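PDB 4PIC: arginine phosphatase Ywle from Geobacillus stearothermophilus, which removes the phosphate group from phosphoarginine residues of proteins, probably counteracting the arginine kinase McsB, and has almost no activity on phosphotyrosine peptides. Local coordinates for residues E32-A46 with H63-W75. Residues are numbered along the deposited sequence; the frame is centred on the assembly and turned at random.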
loop_
_atom_site.group_PDB
_atom_site.type_symbol
_atom_site.label_atom_id
_atom_site.label_comp_id
_atom_site.label_asym_id
_atom_site.label_seq_id
_atom_site.Cartn_x
_atom_site.Cartn_y
_atom_site.Cartn_z
ATOM N N GLU A 32 4.179 -17.294 18.406
ATOM C CA GLU A 32 3.927 -15.882 18.677
ATOM C C GLU A 32 3.231 -15.269 17.462
ATOM O O GLU A 32 3.470 -15.691 16.326
ATOM C CB GLU A 32 5.231 -15.139 18.977
ATOM C CG GLU A 32 5.973 -15.673 20.204
ATOM C CD GLU A 32 7.343 -15.044 20.374
ATOM O OE1 GLU A 32 7.483 -13.835 20.088
ATOM O OE2 GLU A 32 8.284 -15.759 20.784
ATOM N N VAL A 33 2.366 -14.294 17.720
ATOM C CA VAL A 33 1.498 -13.719 16.696
ATOM C C VAL A 33 1.568 -12.195 16.725
ATOM O O VAL A 33 1.507 -11.593 17.801
ATOM C CB VAL A 33 0.034 -14.128 16.941
ATOM C CG1 VAL A 33 -0.832 -13.726 15.748
ATOM C CG2 VAL A 33 -0.061 -15.627 17.220
ATOM N N LYS A 34 1.691 -11.576 15.549
ATOM C CA LYS A 34 1.576 -10.132 15.406
ATOM C C LYS A 34 0.784 -9.854 14.147
ATOM O O LYS A 34 0.565 -10.744 13.322
ATOM C CB LYS A 34 2.954 -9.465 15.287
ATOM C CG LYS A 34 3.822 -9.502 16.548
ATOM C CD LYS A 34 5.195 -8.865 16.275
ATOM C CE LYS A 34 6.109 -8.895 17.500
ATOM N NZ LYS A 34 5.789 -7.836 18.498
ATOM N N SER A 35 0.359 -8.608 13.989
ATOM C CA SER A 35 -0.228 -8.167 12.734
ATOM C C SER A 35 0.237 -6.758 12.419
ATOM O O SER A 35 0.638 -5.992 13.314
ATOM C CB SER A 35 -1.755 -8.246 12.765
ATOM O OG SER A 35 -2.294 -7.296 13.659
ATOM N N ALA A 36 0.215 -6.430 11.135
ATOM C CA ALA A 36 0.572 -5.095 10.696
ATOM C C ALA A 36 -0.106 -4.824 9.371
ATOM O O ALA A 36 -0.663 -5.736 8.746
ATOM C CB ALA A 36 2.073 -4.960 10.582
ATOM N N GLY A 37 -0.088 -3.560 8.963
ATOM C CA GLY A 37 -0.715 -3.149 7.722
ATOM C C GLY A 37 0.256 -2.506 6.751
ATOM O O GLY A 37 1.163 -1.775 7.150
ATOM N N VAL A 38 0.086 -2.809 5.472
ATOM C CA VAL A 38 0.930 -2.226 4.430
ATOM C C VAL A 38 0.863 -0.687 4.389
ATOM O O VAL A 38 1.836 -0.036 4.039
ATOM C CB VAL A 38 0.549 -2.832 3.059
ATOM C CG1 VAL A 38 1.118 -2.026 1.919
ATOM C CG2 VAL A 38 1.001 -4.298 2.986
ATOM N N PHE A 39 -0.260 -0.117 4.805
ATOM C CA PHE A 39 -0.438 1.336 4.759
ATOM C C PHE A 39 -1.407 1.669 5.881
ATOM O O PHE A 39 -2.619 1.776 5.662
ATOM C CB PHE A 39 -1.000 1.736 3.392
ATOM C CG PHE A 39 -0.886 3.215 3.047
ATOM C CD1 PHE A 39 0.211 3.975 3.433
ATOM C CD2 PHE A 39 -1.868 3.809 2.287
ATOM C CE1 PHE A 39 0.304 5.312 3.071
ATOM C CE2 PHE A 39 -1.780 5.134 1.919
ATOM C CZ PHE A 39 -0.694 5.887 2.325
ATOM N N ALA A 40 -0.873 1.807 7.094
ATOM C CA ALA A 40 -1.709 1.863 8.287
ATOM C C ALA A 40 -1.248 2.925 9.260
ATOM O O ALA A 40 -0.047 3.218 9.364
ATOM C CB ALA A 40 -1.700 0.491 8.974
ATOM N N ALA A 41 -2.214 3.486 9.982
ATOM C CA ALA A 41 -1.923 4.371 11.101
ATOM C C ALA A 41 -1.446 3.555 12.303
ATOM O O ALA A 41 -1.660 2.337 12.378
ATOM C CB ALA A 41 -3.148 5.169 11.462
ATOM N N GLU A 42 -0.786 4.225 13.244
ATOM C CA GLU A 42 -0.318 3.583 14.462
ATOM C C GLU A 42 -1.333 3.809 15.582
ATOM O O GLU A 42 -1.821 4.925 15.768
ATOM C CB GLU A 42 1.035 4.169 14.872
ATOM C CG GLU A 42 2.021 3.149 15.420
ATOM C CD GLU A 42 2.607 2.258 14.339
ATOM O OE1 GLU A 42 2.440 2.570 13.139
ATOM O OE2 GLU A 42 3.243 1.245 14.689
ATOM N N GLY A 43 -1.673 2.747 16.304
ATOM C CA GLY A 43 -2.459 2.888 17.522
ATOM C C GLY A 43 -3.970 2.859 17.382
ATOM O O GLY A 43 -4.691 3.108 18.356
ATOM N N SER A 44 -4.470 2.551 16.189
ATOM C CA SER A 44 -5.915 2.470 15.979
ATOM C C SER A 44 -6.502 1.167 16.525
ATOM O O SER A 44 -5.859 0.128 16.481
ATOM C CB SER A 44 -6.260 2.591 14.499
ATOM O OG SER A 44 -6.029 3.903 14.024
ATOM N N GLU A 45 -7.731 1.237 17.028
ATOM C CA GLU A 45 -8.441 0.044 17.469
ATOM C C GLU A 45 -8.841 -0.794 16.260
ATOM O O GLU A 45 -8.932 -0.274 15.142
ATOM C CB GLU A 45 -9.714 0.444 18.217
ATOM C CG GLU A 45 -9.492 1.238 19.489
ATOM C CD GLU A 45 -10.097 0.551 20.693
ATOM O OE1 GLU A 45 -9.806 -0.645 20.896
ATOM O OE2 GLU A 45 -10.874 1.195 21.429
ATOM N N ALA A 46 -9.089 -2.085 16.482
ATOM C CA ALA A 46 -9.775 -2.882 15.476
ATOM C C ALA A 46 -11.126 -2.221 15.232
ATOM O O ALA A 46 -11.691 -1.586 16.138
ATOM C CB ALA A 46 -9.957 -4.315 15.962
ATOM N N HIS A 63 -6.209 -4.616 20.589
ATOM C CA HIS A 63 -5.485 -4.449 19.338
ATOM C C HIS A 63 -5.111 -2.990 19.147
ATOM O O HIS A 63 -5.941 -2.099 19.360
ATOM C CB HIS A 63 -6.313 -4.899 18.136
ATOM C CG HIS A 63 -5.640 -4.625 16.825
ATOM N ND1 HIS A 63 -4.545 -5.338 16.392
ATOM C CD2 HIS A 63 -5.878 -3.685 15.878
ATOM C CE1 HIS A 63 -4.149 -4.864 15.223
ATOM N NE2 HIS A 63 -4.944 -3.866 14.888
ATOM N N ARG A 64 -3.862 -2.762 18.744
ATOM C CA ARG A 64 -3.405 -1.448 18.288
ATOM C C ARG A 64 -2.826 -1.622 16.899
ATOM O O ARG A 64 -1.917 -2.431 16.716
ATOM C CB ARG A 64 -2.285 -0.908 19.182
ATOM C CG ARG A 64 -2.418 -1.206 20.661
ATOM C CD ARG A 64 -3.122 -0.083 21.387
ATOM N NE ARG A 64 -4.404 0.239 20.769
ATOM C CZ ARG A 64 -5.408 0.836 21.395
ATOM N NH1 ARG A 64 -5.289 1.180 22.669
ATOM N NH2 ARG A 64 -6.536 1.082 20.746
ATOM N N SER A 65 -3.326 -0.859 15.929
ATOM C CA SER A 65 -2.825 -0.978 14.559
ATOM C C SER A 65 -1.350 -0.592 14.459
ATOM O O SER A 65 -0.860 0.236 15.236
ATOM C CB SER A 65 -3.659 -0.140 13.596
ATOM O OG SER A 65 -3.482 1.253 13.807
ATOM N N SER A 66 -0.644 -1.229 13.527
ATOM C CA SER A 66 0.773 -0.970 13.302
ATOM C C SER A 66 1.046 -0.910 11.809
ATOM O O SER A 66 0.533 -1.724 11.046
ATOM C CB SER A 66 1.639 -2.091 13.888
ATOM O OG SER A 66 1.292 -2.389 15.224
ATOM N N GLN A 67 1.856 0.060 11.397
ATOM C CA GLN A 67 2.394 0.069 10.043
ATOM C C GLN A 67 3.456 -1.015 9.893
ATOM O O GLN A 67 4.387 -1.105 10.700
ATOM C CB GLN A 67 2.999 1.441 9.730
ATOM C CG GLN A 67 3.838 1.499 8.459
ATOM C CD GLN A 67 3.033 1.218 7.205
ATOM O OE1 GLN A 67 1.984 1.827 6.977
ATOM N NE2 GLN A 67 3.530 0.293 6.381
ATOM N N LEU A 68 3.318 -1.833 8.854
ATOM C CA LEU A 68 4.293 -2.854 8.515
ATOM C C LEU A 68 5.648 -2.248 8.181
ATOM O O LEU A 68 5.758 -1.399 7.291
ATOM C CB LEU A 68 3.795 -3.682 7.331
ATOM C CG LEU A 68 4.748 -4.750 6.810
ATOM C CD1 LEU A 68 5.019 -5.788 7.893
ATOM C CD2 LEU A 68 4.172 -5.418 5.568
ATOM N N LYS A 69 6.672 -2.702 8.891
ATOM C CA LYS A 69 8.028 -2.210 8.692
ATOM C C LYS A 69 9.010 -3.361 8.569
ATOM O O LYS A 69 8.677 -4.504 8.883
ATOM C CB LYS A 69 8.429 -1.283 9.843
ATOM C CG LYS A 69 7.614 -0.002 9.911
ATOM C CD LYS A 69 8.325 1.075 10.714
ATOM C CE LYS A 69 7.753 2.454 10.420
ATOM N NZ LYS A 69 6.316 2.559 10.802
ATOM N N LYS A 70 10.220 -3.045 8.112
ATOM C CA LYS A 70 11.309 -4.003 7.980
ATOM C C LYS A 70 11.461 -4.870 9.230
ATOM O O LYS A 70 11.672 -6.078 9.143
ATOM C CB LYS A 70 12.605 -3.233 7.691
ATOM C CG LYS A 70 13.876 -4.051 7.752
ATOM C CD LYS A 70 13.925 -5.072 6.637
ATOM C CE LYS A 70 15.301 -5.730 6.572
ATOM N NZ LYS A 70 15.293 -6.955 5.728
ATOM N N GLU A 71 11.312 -4.246 10.390
ATOM C CA GLU A 71 11.471 -4.931 11.660
ATOM C C GLU A 71 10.469 -6.077 11.835
ATOM O O GLU A 71 10.807 -7.114 12.402
ATOM C CB GLU A 71 11.367 -3.930 12.811
ATOM C CG GLU A 71 12.572 -2.982 12.936
ATOM C CD GLU A 71 12.806 -2.099 11.705
ATOM O OE1 GLU A 71 11.831 -1.531 11.158
ATOM O OE2 GLU A 71 13.977 -1.980 11.278
ATOM N N HIS A 72 9.244 -5.895 11.347
ATOM C CA HIS A 72 8.233 -6.958 11.427
ATOM C C HIS A 72 8.602 -8.095 10.495
ATOM O O HIS A 72 8.394 -9.268 10.806
ATOM C CB HIS A 72 6.857 -6.458 10.982
ATOM C CG HIS A 72 6.259 -5.412 11.860
ATOM N ND1 HIS A 72 6.142 -4.097 11.464
ATOM C CD2 HIS A 72 5.692 -5.488 13.086
ATOM C CE1 HIS A 72 5.550 -3.402 12.419
ATOM N NE2 HIS A 72 5.264 -4.224 13.414
ATOM N N ILE A 73 9.103 -7.739 9.320
ATOM C CA ILE A 73 9.513 -8.712 8.320
ATOM C C ILE A 73 10.642 -9.596 8.854
ATOM O O ILE A 73 10.603 -10.823 8.712
ATOM C CB ILE A 73 9.962 -8.007 7.026
ATOM C CG1 ILE A 73 8.801 -7.212 6.419
ATOM C CG2 ILE A 73 10.540 -9.007 6.030
ATOM C CD1 ILE A 73 7.648 -8.075 5.929
ATOM N N ASP A 74 11.624 -8.974 9.504
ATOM C CA ASP A 74 12.755 -9.706 10.065
ATOM C C ASP A 74 12.368 -10.551 11.278
ATOM O O ASP A 74 12.968 -11.594 11.526
ATOM C CB ASP A 74 13.882 -8.748 10.447
ATOM C CG ASP A 74 14.506 -8.076 9.248
ATOM O OD1 ASP A 74 14.315 -8.577 8.121
ATOM O OD2 ASP A 74 15.195 -7.051 9.443
ATOM N N TRP A 75 11.375 -10.091 12.030
ATOM C CA TRP A 75 10.866 -10.839 13.185
ATOM C C TRP A 75 10.151 -12.124 12.759
ATOM O O TRP A 75 10.338 -13.188 13.360
ATOM C CB TRP A 75 9.914 -9.950 13.985
ATOM C CG TRP A 75 9.153 -10.628 15.086
ATOM C CD1 TRP A 75 9.540 -10.765 16.391
ATOM C CD2 TRP A 75 7.845 -11.218 14.995
ATOM N NE1 TRP A 75 8.566 -11.414 17.111
ATOM C CE2 TRP A 75 7.519 -11.712 16.277
ATOM C CE3 TRP A 75 6.928 -11.394 13.950
ATOM C CZ2 TRP A 75 6.310 -12.358 16.546
ATOM C CZ3 TRP A 75 5.727 -12.038 14.219
ATOM C CH2 TRP A 75 5.431 -12.517 15.506
HETATM O O HOH W 1 -0.502 -4.344 15.191
HETATM O O HOH W 2 3.081 -5.383 14.955
HETATM O O HOH W 3 4.945 0.261 12.977
HETATM O O HOH W 4 -8.988 -2.865 19.246
#
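Gln-67 turns its amide back on the loop of 32-46 and grips it at both ends. Its chain bends at chi2 (64°), bringing OE1 to Ala-40 N at 2.9 Å, a nearly straight bond. NE2 donates to Val-38 O, which lies in the amide plane although the donor stands above the Val-38 carbonyl plane; a second bond to Leu-68 O helps fix the amide's rotation. Gly-37 bridges Gln-67 through that residue's two neighbours: its N donates to Ser-66 O (2.8 Å) and its O accepts from Leu-68 N (2.7 Å). Glu-42 bends back to cross Gln-67 at about a right angle, its OE1 receiving Gln-67 N from above the carboxylate plane at 3.1 Å. The buried hydroxyl of Ser-65 clasps the same loop at two points: OG donates to Ala-41 O (2.6 Å) and accepts from Ser-44 N.

Toward helix 70-75, Ala-36 CB sits over the centre of the His-72 ring, 4.2 Å from its centroid and 6° off the normal. Lys-34 lays its aliphatic chain across one face of Trp-75, CD 3.5 Å from the six-membered centroid, while NZ makes a cation-pi contact with the five-membered ring.

Asn-12, which probably contributes to substrate binding, bonds to Ser-35 OG, Ser-66 N and His-63 NE2, tying both segments to the phosphate-binding loop of this low molecular weight phosphatase fold. Strand 31-37, outermost in the chain's parallel sheet, pairs with strand 3-9, whose Leu-6 touches Lys-34, Leu-68 and His-72; Val-33 packs on helix 15-25, and Leu-68 meets helix 84-93 and Phe-39 of the second subunit.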